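Local coordinates for aldehyde dehydrogenase (Burkholderia cenocepacia, PDB 4O6R), which probably oxidises aldehydes to carboxylic acids with NAD(P)+ as the electron acceptor, and carries a bound AMP in this crystal, at residues V20-V30 with K41-L52; W165-N175 with E467-T477. All blocks are in the same frame, centred on the assembly; numbering follows the deposited sequence.

Contact 1 of 2, residues V20-V30 with K41-L52; sequences VDAVDRGTIDV and KIAAATAADVDL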
loop_
_atom_site.group_PDB
_atom_site.type_symbol
_atom_site.label_atom_id
_atom_site.label_comp_id
_atom_site.label_asym_id
_atom_site.label_seq_id
_atom_site.Cartn_x
_atom_site.Cartn_y
_atom_site.Cartn_z
ATOM N N VAL A 20 -32.688 -17.905 20.618
ATOM C CA VAL A 20 -33.049 -19.269 20.989
ATOM C C VAL A 20 -32.480 -19.662 22.347
ATOM O O VAL A 20 -31.405 -19.173 22.734
ATOM C CB VAL A 20 -32.550 -20.308 19.947
ATOM C CG1 VAL A 20 -33.301 -20.159 18.644
ATOM C CG2 VAL A 20 -31.054 -20.175 19.689
ATOM N N ASP A 21 -33.190 -20.542 23.070
ATOM C CA ASP A 21 -32.649 -21.128 24.296
ATOM C C ASP A 21 -31.482 -22.073 23.948
ATOM O O ASP A 21 -31.346 -22.517 22.814
ATOM C CB ASP A 21 -33.713 -21.927 25.051
ATOM C CG ASP A 21 -34.843 -21.066 25.568
ATOM O OD1 ASP A 21 -34.674 -19.859 25.767
ATOM O OD2 ASP A 21 -35.927 -21.612 25.773
ATOM N N ALA A 22 -30.644 -22.358 24.933
ATOM C CA ALA A 22 -29.588 -23.372 24.790
ATOM C C ALA A 22 -30.193 -24.773 24.635
ATOM O O ALA A 22 -31.237 -25.075 25.192
ATOM C CB ALA A 22 -28.666 -23.328 25.985
ATOM N N VAL A 23 -29.535 -25.620 23.852
ATOM C CA VAL A 23 -29.918 -27.024 23.674
ATOM C C VAL A 23 -30.209 -27.753 25.003
ATOM O O VAL A 23 -31.236 -28.418 25.120
ATOM C CB VAL A 23 -28.816 -27.760 22.868
ATOM C CG1 VAL A 23 -28.868 -29.270 23.025
ATOM C CG2 VAL A 23 -28.931 -27.376 21.399
ATOM N N ASP A 24 -29.318 -27.614 25.993
ATOM C CA ASP A 24 -29.498 -28.255 27.320
ATOM C C ASP A 24 -30.396 -27.442 28.272
ATOM O O ASP A 24 -30.631 -27.845 29.396
ATOM C CB ASP A 24 -28.138 -28.480 27.991
ATOM C CG ASP A 24 -27.248 -29.467 27.224
ATOM O OD1 ASP A 24 -27.733 -30.170 26.307
ATOM O OD2 ASP A 24 -26.041 -29.535 27.541
ATOM N N ARG A 25 -30.838 -26.266 27.819
ATOM C CA ARG A 25 -31.765 -25.415 28.563
ATOM C C ARG A 25 -31.115 -24.807 29.818
ATOM O O ARG A 25 -31.816 -24.340 30.718
ATOM C CB ARG A 25 -33.083 -26.167 28.877
ATOM N N GLY A 26 -29.784 -24.786 29.856
ATOM C CA GLY A 26 -29.052 -24.186 30.957
ATOM C C GLY A 26 -29.119 -22.666 30.941
ATOM O O GLY A 26 -29.325 -22.035 29.887
ATOM N N THR A 27 -28.947 -22.083 32.115
ATOM C CA THR A 27 -28.852 -20.651 32.257
ATOM C C THR A 27 -27.705 -20.240 33.161
ATOM O O THR A 27 -27.152 -21.056 33.903
ATOM C CB THR A 27 -30.135 -20.052 32.832
ATOM O OG1 THR A 27 -30.402 -20.651 34.097
ATOM C CG2 THR A 27 -31.272 -20.296 31.891
ATOM N N ILE A 28 -27.371 -18.958 33.065
ATOM C CA ILE A 28 -26.386 -18.307 33.915
ATOM C C ILE A 28 -26.973 -17.019 34.493
ATOM O O ILE A 28 -27.633 -16.265 33.775
ATOM C CB ILE A 28 -25.125 -18.019 33.121
ATOM C CG1 ILE A 28 -24.388 -19.348 32.874
ATOM C CG2 ILE A 28 -24.237 -17.062 33.886
ATOM C CD1 ILE A 28 -23.270 -19.284 31.855
ATOM N N ASP A 29 -26.745 -16.780 35.786
ATOM C CA ASP A 29 -27.236 -15.554 36.426
ATOM C C ASP A 29 -26.289 -14.392 36.097
ATOM O O ASP A 29 -25.073 -14.541 36.212
ATOM C CB ASP A 29 -27.333 -15.713 37.950
ATOM C CG ASP A 29 -28.540 -16.521 38.412
ATOM O OD1 ASP A 29 -29.325 -17.067 37.610
ATOM O OD2 ASP A 29 -28.710 -16.601 39.641
ATOM N N VAL A 30 -26.855 -13.258 35.680
ATOM C CA VAL A 30 -26.084 -12.062 35.361
ATOM C C VAL A 30 -26.310 -11.089 36.487
ATOM O O VAL A 30 -27.454 -10.757 36.801
ATOM C CB VAL A 30 -26.512 -11.424 34.045
ATOM C CG1 VAL A 30 -25.721 -10.137 33.789
ATOM C CG2 VAL A 30 -26.305 -12.428 32.913
ATOM N N LYS A 41 -31.468 -13.964 34.078
ATOM C CA LYS A 41 -30.773 -15.170 33.659
ATOM C C LYS A 41 -30.586 -15.092 32.150
ATOM O O LYS A 41 -31.460 -14.580 31.452
ATOM C CB LYS A 41 -31.604 -16.427 34.022
ATOM C CG LYS A 41 -31.986 -16.508 35.493
ATOM C CD LYS A 41 -32.747 -17.797 35.810
ATOM C CE LYS A 41 -32.875 -18.004 37.308
ATOM N NZ LYS A 41 -31.554 -18.282 37.945
ATOM N N ILE A 42 -29.447 -15.573 31.646
ATOM C CA ILE A 42 -29.256 -15.719 30.204
ATOM C C ILE A 42 -29.173 -17.197 29.832
ATOM O O ILE A 42 -28.820 -18.029 30.656
ATOM C CB ILE A 42 -27.953 -15.066 29.699
ATOM C CG1 ILE A 42 -26.751 -15.527 30.519
ATOM C CG2 ILE A 42 -28.087 -13.550 29.687
ATOM C CD1 ILE A 42 -25.460 -15.494 29.754
ATOM N N ALA A 43 -29.482 -17.515 28.587
ATOM C CA ALA A 43 -29.214 -18.840 28.079
ATOM C C ALA A 43 -27.698 -19.141 28.115
ATOM O O ALA A 43 -26.874 -18.267 27.822
ATOM C CB ALA A 43 -29.794 -18.988 26.688
ATOM N N ALA A 44 -27.340 -20.358 28.535
ATOM C CA ALA A 44 -25.935 -20.773 28.706
ATOM C C ALA A 44 -25.502 -21.747 27.606
ATOM O O ALA A 44 -25.813 -22.951 27.650
ATOM C CB ALA A 44 -25.754 -21.417 30.069
ATOM N N ALA A 45 -24.777 -21.237 26.620
ATOM C CA ALA A 45 -24.324 -22.071 25.504
ATOM C C ALA A 45 -23.321 -23.110 25.960
ATOM O O ALA A 45 -22.410 -22.815 26.749
ATOM C CB ALA A 45 -23.716 -21.206 24.404
ATOM N N THR A 46 -23.476 -24.320 25.436
ATOM C CA THR A 46 -22.489 -25.391 25.585
ATOM C C THR A 46 -22.055 -25.812 24.189
ATOM O O THR A 46 -22.417 -25.163 23.199
ATOM C CB THR A 46 -23.078 -26.588 26.343
ATOM O OG1 THR A 46 -24.162 -27.189 25.575
ATOM C CG2 THR A 46 -23.561 -26.146 27.679
ATOM N N ALA A 47 -21.284 -26.887 24.106
ATOM C CA ALA A 47 -20.694 -27.325 22.842
ATOM C C ALA A 47 -21.720 -27.531 21.734
ATOM O O ALA A 47 -21.501 -27.122 20.600
ATOM C CB ALA A 47 -19.905 -28.601 23.067
ATOM N N ALA A 48 -22.855 -28.134 22.064
ATOM C CA ALA A 48 -23.898 -28.363 21.060
ATOM C C ALA A 48 -24.404 -27.053 20.452
ATOM O O ALA A 48 -24.766 -27.006 19.276
ATOM C CB ALA A 48 -25.048 -29.151 21.666
ATOM N N ASP A 49 -24.422 -25.987 21.240
ATOM C CA ASP A 49 -24.888 -24.692 20.749
ATOM C C ASP A 49 -23.833 -24.035 19.884
ATOM O O ASP A 49 -24.135 -23.448 18.853
ATOM C CB ASP A 49 -25.216 -23.769 21.912
ATOM C CG ASP A 49 -26.326 -24.326 22.797
ATOM O OD1 ASP A 49 -27.487 -24.425 22.314
ATOM O OD2 ASP A 49 -26.017 -24.682 23.958
ATOM N N VAL A 50 -22.583 -24.148 20.306
ATOM C CA VAL A 50 -21.489 -23.720 19.451
ATOM C C VAL A 50 -21.544 -24.438 18.099
ATOM O O VAL A 50 -21.365 -23.811 17.050
ATOM C CB VAL A 50 -20.122 -23.936 20.120
ATOM C CG1 VAL A 50 -19.003 -23.662 19.136
ATOM C CG2 VAL A 50 -20.013 -23.030 21.329
ATOM N N ASP A 51 -21.822 -25.736 18.114
ATOM C CA ASP A 51 -21.988 -26.468 16.850
ATOM C C ASP A 51 -23.093 -25.893 15.956
ATOM O O ASP A 51 -22.891 -25.689 14.783
ATOM C CB ASP A 51 -22.221 -27.966 17.098
ATOM C CG ASP A 51 -20.985 -28.671 17.649
ATOM O OD1 ASP A 51 -19.909 -28.057 17.625
ATOM O OD2 ASP A 51 -21.089 -29.825 18.140
ATOM N N LEU A 52 -24.247 -25.593 16.545
ATOM C CA LEU A 52 -25.341 -24.987 15.808
ATOM C C LEU A 52 -24.934 -23.629 15.236
ATOM O O LEU A 52 -25.281 -23.309 14.111
ATOM C CB LEU A 52 -26.584 -24.839 16.697
ATOM C CG LEU A 52 -27.257 -26.153 17.087
ATOM C CD1 LEU A 52 -28.347 -25.889 18.105
ATOM C CD2 LEU A 52 -27.853 -26.864 15.882
HETATM O O HOH W 1 -29.530 -23.455 20.851
HETATM O O HOH W 2 -26.842 -26.272 25.867
HETATM O O HOH W 3 -27.317 -25.075 28.386
HETATM O O HOH W 4 -31.617 -16.304 40.185
#
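Lys41 lies along Asp29 at the outer end of the contact, the two side chains side by side and pointing the same way. The lysine chain runs extended as far as CE and then bends (chi4 -68°), which turns NZ onto Asp29 OD1 at 2.6 Å. This salt bridge uses the carboxylate's syn lone pair, and a water joins NZ to Asp29 OD2 as well, so both oxygens are tied to the one ammonium group. The methylenes of Lys41 pass beside Thr27.

The side chain of Ile42 is on the opposite face from Lys41, with that of Ile28. Its CG1, held between backbone N and carbonyl carbon (chi1 51°), packs on Ile28 CB at 4.0 Å, while its CG2 touches Val30 CG2, the two side chains crossing at about a right angle. Between Ile28 and Ile42 the backbones form the hydrogen-bonded pair of an antiparallel beta hairpin, strands 27-32 and 37-43: Ile28 N to Ile42 O is 3.0 Å and Ile42 N to Ile28 O 2.9 Å. Pro186 and Leu187 cover Val30 and Ile42, setting the hairpin against the start of helix 187-199; the side chain of Ile28 is about 4 Å from that of the AMP-binding Glu183.

Ala44 continues the apolar row, its CB 3.7 Å from Ile28 CD1, and its N donates to Gly26 O. Beyond it the chain enters helix 47-66; there Asp49, in the first turn, receives at OD1 a nearly straight bond (2.8 Å, 169°) from Val23 N of the type I turn Ala22 to Arg25, through its syn lone pair. OD2 turns its anti lone pair to Thr46 N. One water links OD1 to Asp21 O, and another connects OD2 with Asp24 N and Thr46 OG1. Alongside, Val23 CG2 rests against Leu52 CD1.

Contact 2 of 2, residues W165-N175 with E467-T477; sequences WKMGPALAAGN and EMGFEAMHDYT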
loop_
_atom_site.group_PDB
_atom_site.type_symbol
_atom_site.label_atom_id
_atom_site.label_comp_id
_atom_site.label_asym_id
_atom_site.label_seq_id
_atom_site.Cartn_x
_atom_site.Cartn_y
_atom_site.Cartn_z
ATOM N N TRP A 165 -14.755 -3.942 17.900
ATOM C CA TRP A 165 -13.340 -4.234 17.600
ATOM C C TRP A 165 -13.155 -5.597 16.912
ATOM O O TRP A 165 -12.339 -5.756 16.015
ATOM C CB TRP A 165 -12.514 -4.220 18.873
ATOM C CG TRP A 165 -12.291 -2.881 19.475
ATOM C CD1 TRP A 165 -13.001 -1.726 19.268
ATOM C CD2 TRP A 165 -11.286 -2.562 20.431
ATOM N NE1 TRP A 165 -12.482 -0.701 20.041
ATOM C CE2 TRP A 165 -11.432 -1.196 20.763
ATOM C CE3 TRP A 165 -10.226 -3.292 20.997
ATOM C CZ2 TRP A 165 -10.548 -0.538 21.640
ATOM C CZ3 TRP A 165 -9.359 -2.640 21.895
ATOM C CH2 TRP A 165 -9.534 -1.283 22.200
ATOM N N LYS A 166 -13.920 -6.572 17.379
ATOM C CA LYS A 166 -13.913 -7.920 16.835
ATOM C C LYS A 166 -14.670 -8.073 15.524
ATOM O O LYS A 166 -14.122 -8.541 14.508
ATOM C CB LYS A 166 -14.556 -8.850 17.839
ATOM C CG LYS A 166 -13.760 -9.020 19.099
ATOM C CD LYS A 166 -12.518 -9.809 18.837
ATOM C CE LYS A 166 -11.371 -9.136 19.514
ATOM N NZ LYS A 166 -10.082 -9.746 19.087
ATOM N N MET A 167 -15.935 -7.692 15.550
ATOM C CA MET A 167 -16.809 -7.987 14.444
ATOM C C MET A 167 -16.668 -7.023 13.284
ATOM O O MET A 167 -16.925 -7.414 12.149
ATOM C CB MET A 167 -18.269 -8.083 14.893
ATOM C CG MET A 167 -18.469 -9.230 15.871
ATOM S SD MET A 167 -20.198 -9.731 16.046
ATOM C CE MET A 167 -20.784 -8.476 17.194
ATOM N N GLY A 168 -16.258 -5.789 13.554
ATOM C CA GLY A 168 -16.042 -4.831 12.462
ATOM C C GLY A 168 -15.150 -5.366 11.335
ATOM O O GLY A 168 -15.607 -5.495 10.200
ATOM N N PRO A 169 -13.890 -5.693 11.642
ATOM C CA PRO A 169 -13.046 -6.169 10.575
ATOM C C PRO A 169 -13.454 -7.534 10.054
ATOM O O PRO A 169 -13.362 -7.760 8.854
ATOM C CB PRO A 169 -11.641 -6.196 11.204
ATOM C CG PRO A 169 -11.839 -6.230 12.665
ATOM C CD PRO A 169 -13.124 -5.477 12.887
ATOM N N ALA A 170 -13.879 -8.436 10.925
ATOM C CA ALA A 170 -14.210 -9.804 10.492
ATOM C C ALA A 170 -15.306 -9.768 9.434
ATOM O O ALA A 170 -15.207 -10.438 8.390
ATOM C CB ALA A 170 -14.639 -10.648 11.678
ATOM N N LEU A 171 -16.333 -8.951 9.707
ATOM C CA LEU A 171 -17.519 -8.874 8.860
ATOM C C LEU A 171 -17.213 -8.103 7.604
ATOM O O LEU A 171 -17.585 -8.528 6.504
ATOM C CB LEU A 171 -18.672 -8.217 9.614
ATOM C CG LEU A 171 -19.287 -9.090 10.700
ATOM C CD1 LEU A 171 -20.298 -8.285 11.528
ATOM C CD2 LEU A 171 -19.924 -10.335 10.097
ATOM N N ALA A 172 -16.509 -6.994 7.760
ATOM C CA ALA A 172 -16.120 -6.166 6.621
ATOM C C ALA A 172 -15.362 -6.992 5.606
ATOM O O ALA A 172 -15.609 -6.881 4.406
ATOM C CB ALA A 172 -15.280 -4.992 7.060
ATOM N N ALA A 173 -14.489 -7.862 6.098
ATOM C CA ALA A 173 -13.646 -8.700 5.242
ATOM C C ALA A 173 -14.358 -9.875 4.600
ATOM O O ALA A 173 -13.764 -10.538 3.768
ATOM C CB ALA A 173 -12.459 -9.204 6.018
ATOM N N GLY A 174 -15.636 -10.099 4.924
ATOM C CA GLY A 174 -16.385 -11.182 4.349
ATOM C C GLY A 174 -16.434 -12.503 5.108
ATOM O O GLY A 174 -16.863 -13.503 4.548
ATOM N N ASN A 175 -16.019 -12.512 6.369
ATOM C CA ASN A 175 -16.137 -13.709 7.212
ATOM C C ASN A 175 -17.489 -13.740 7.875
ATOM O O ASN A 175 -18.123 -12.702 8.040
ATOM C CB ASN A 175 -15.088 -13.713 8.299
ATOM C CG ASN A 175 -13.683 -13.652 7.747
ATOM O OD1 ASN A 175 -13.148 -14.661 7.301
ATOM N ND2 ASN A 175 -13.084 -12.452 7.752
ATOM N N GLU A 467 -5.788 -5.559 16.383
ATOM C CA GLU A 467 -7.091 -4.964 16.160
ATOM C C GLU A 467 -6.856 -3.683 15.374
ATOM O O GLU A 467 -5.772 -3.139 15.426
ATOM C CB GLU A 467 -7.819 -4.582 17.469
ATOM C CG GLU A 467 -7.578 -5.427 18.722
ATOM C CD GLU A 467 -8.515 -6.576 18.907
ATOM O OE1 GLU A 467 -9.493 -6.689 18.163
ATOM O OE2 GLU A 467 -8.256 -7.378 19.826
ATOM N N MET A 468 -7.902 -3.228 14.677
ATOM C CA MET A 468 -7.968 -1.945 14.000
ATOM C C MET A 468 -7.241 -1.900 12.643
ATOM O O MET A 468 -6.302 -2.650 12.351
ATOM C CB MET A 468 -7.436 -0.816 14.889
ATOM C CG MET A 468 -7.959 -0.801 16.319
ATOM S SD MET A 468 -9.748 -0.855 16.411
ATOM C CE MET A 468 -9.946 -0.254 18.069
ATOM N N GLY A 469 -7.713 -1.006 11.802
ATOM C CA GLY A 469 -6.982 -0.616 10.620
ATOM C C GLY A 469 -6.898 -1.641 9.520
ATOM O O GLY A 469 -7.564 -2.672 9.537
ATOM N N PHE A 470 -6.043 -1.335 8.558
ATOM C CA PHE A 470 -5.678 -2.300 7.528
ATOM C C PHE A 470 -5.043 -3.555 8.117
ATOM O O PHE A 470 -5.137 -4.628 7.554
ATOM C CB PHE A 470 -4.748 -1.671 6.508
ATOM C CG PHE A 470 -5.420 -0.654 5.631
ATOM C CD1 PHE A 470 -6.187 -1.054 4.551
ATOM C CD2 PHE A 470 -5.341 0.703 5.926
ATOM C CE1 PHE A 470 -6.815 -0.128 3.744
ATOM C CE2 PHE A 470 -5.952 1.629 5.111
ATOM C CZ PHE A 470 -6.691 1.213 4.026
ATOM N N GLU A 471 -4.379 -3.406 9.238
ATOM C CA GLU A 471 -3.763 -4.532 9.904
ATOM C C GLU A 471 -4.796 -5.604 10.291
ATOM O O GLU A 471 -4.557 -6.801 10.054
ATOM C CB GLU A 471 -2.977 -4.065 11.108
ATOM C CG GLU A 471 -1.758 -3.224 10.740
ATOM C CD GLU A 471 -2.051 -1.724 10.553
ATOM O OE1 GLU A 471 -3.231 -1.277 10.558
ATOM O OE2 GLU A 471 -1.072 -0.961 10.429
ATOM N N ALA A 472 -5.922 -5.186 10.859
ATOM C CA ALA A 472 -6.995 -6.119 11.212
ATOM C C ALA A 472 -7.559 -6.749 9.946
ATOM O O ALA A 472 -7.832 -7.934 9.912
ATOM C CB ALA A 472 -8.099 -5.403 11.973
ATOM N N MET A 473 -7.739 -5.951 8.895
ATOM C CA MET A 473 -8.241 -6.517 7.611
ATOM C C MET A 473 -7.311 -7.567 7.058
ATOM O O MET A 473 -7.773 -8.606 6.552
ATOM C CB MET A 473 -8.439 -5.430 6.566
ATOM C CG MET A 473 -9.486 -4.414 6.924
ATOM S SD MET A 473 -11.109 -5.113 7.212
ATOM C CE MET A 473 -11.599 -5.585 5.555
ATOM N N HIS A 474 -6.009 -7.323 7.147
ATOM C CA HIS A 474 -5.034 -8.331 6.703
ATOM C C HIS A 474 -5.178 -9.659 7.494
ATOM O O HIS A 474 -5.168 -10.748 6.906
ATOM C CB HIS A 474 -3.612 -7.761 6.828
ATOM C CG HIS A 474 -2.547 -8.634 6.249
ATOM N ND1 HIS A 474 -2.161 -8.557 4.928
ATOM C CD2 HIS A 474 -1.784 -9.600 6.809
ATOM C CE1 HIS A 474 -1.185 -9.423 4.707
ATOM N NE2 HIS A 474 -0.947 -10.078 5.827
ATOM N N ASP A 475 -5.293 -9.550 8.817
ATOM C CA ASP A 475 -5.371 -10.698 9.711
ATOM C C ASP A 475 -6.732 -11.423 9.591
ATOM O O ASP A 475 -6.886 -12.522 10.131
ATOM C CB ASP A 475 -5.218 -10.276 11.195
ATOM C CG ASP A 475 -3.831 -9.783 11.570
ATOM O OD1 ASP A 475 -2.844 -10.002 10.814
ATOM O OD2 ASP A 475 -3.746 -9.224 12.707
ATOM N N TYR A 476 -7.726 -10.796 8.968
ATOM C CA TYR A 476 -9.021 -11.448 8.688
ATOM C C TYR A 476 -9.211 -11.873 7.224
ATOM O O TYR A 476 -10.320 -12.250 6.824
ATOM C CB TYR A 476 -10.201 -10.577 9.189
ATOM C CG TYR A 476 -10.447 -10.847 10.647
ATOM C CD1 TYR A 476 -11.000 -12.054 11.040
ATOM C CD2 TYR A 476 -10.078 -9.929 11.645
ATOM C CE1 TYR A 476 -11.215 -12.343 12.382
ATOM C CE2 TYR A 476 -10.298 -10.215 12.990
ATOM C CZ TYR A 476 -10.877 -11.441 13.332
ATOM O OH TYR A 476 -11.103 -11.800 14.637
ATOM N N THR A 477 -8.124 -11.868 6.455
ATOM C CA THR A 477 -8.159 -12.365 5.087
ATOM C C THR A 477 -6.972 -13.285 4.831
ATOM O O THR A 477 -6.079 -13.432 5.663
ATOM C CB THR A 477 -8.166 -11.208 4.054
ATOM O OG1 THR A 477 -7.030 -10.347 4.301
ATOM C CG2 THR A 477 -9.458 -10.436 4.158
HETATM O O HOH W 5 -10.655 -3.767 15.135
HETATM O O HOH W 6 -10.464 -7.774 15.780
HETATM O O HOH W 7 -10.125 -10.185 16.323
#
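Tyr476 lies against the last turns of helix 159-172, which runs beside the mixed sheet of strands 138-153 and 228-232 in the family's Rossmann-type nucleotide-binding domain. CB sits 4.1 Å from Ala173 CB and CG near Ala170 CA. CD1 lies between Asn175 ND2 and Ala170 CB, and CD2 touches Pro169 CB. CE1 and CZ meet the Ala170 methyl, which stands over one ring face in a CH-pi contact, 4.0 Å from the centroid. At the tip, OH is bonded to Gln152, and a water in the ring plane links it to Lys166 NZ.

Close to Tyr476 CB, Asn175 ND2 donates to Tyr476 O (2.9 Å, 174°) and to Ala170 O, both nearly in its amide plane. The axes of 165-172 and 469-475 cross at -63°. Met473 CE packs on Ala173 CB; Met468 makes a Met-aromatic contact, CE and SD both over the Trp165 five-membered ring.

Lys166 NZ forms a salt bridge to Glu467 OE2 (3.1 Å), with a weak bond to OE1, and a water lies between OE1 and Trp165 O. This buried, water-linked pair appears to match the Lys-Glu pair proposed to pass protons in related aldehyde dehydrogenases.

How the contacts relate
Contact 1 closes before contact 2 opens: residues 20-30 and 41-52 form the first, whereas 291 residues lie between the two segments of contact 2, which brings helix 159-172 together with helix 469-475. Their centres lie 27 Å apart and their nearest atoms about 14 Å, with no touch. They share no helix or strand. Contact 1 sits in the outer hairpin and the start of helix 47-66, which packs on helix 213-222; contact 2 is buried near the mixed sheet that includes strands 138-153 and 228-232. Segments 20-30 and 165-175 each come within about 10 Å of AMP, through the side chains of Ile28 and Lys166, while 467-477 packs on helix 159-172.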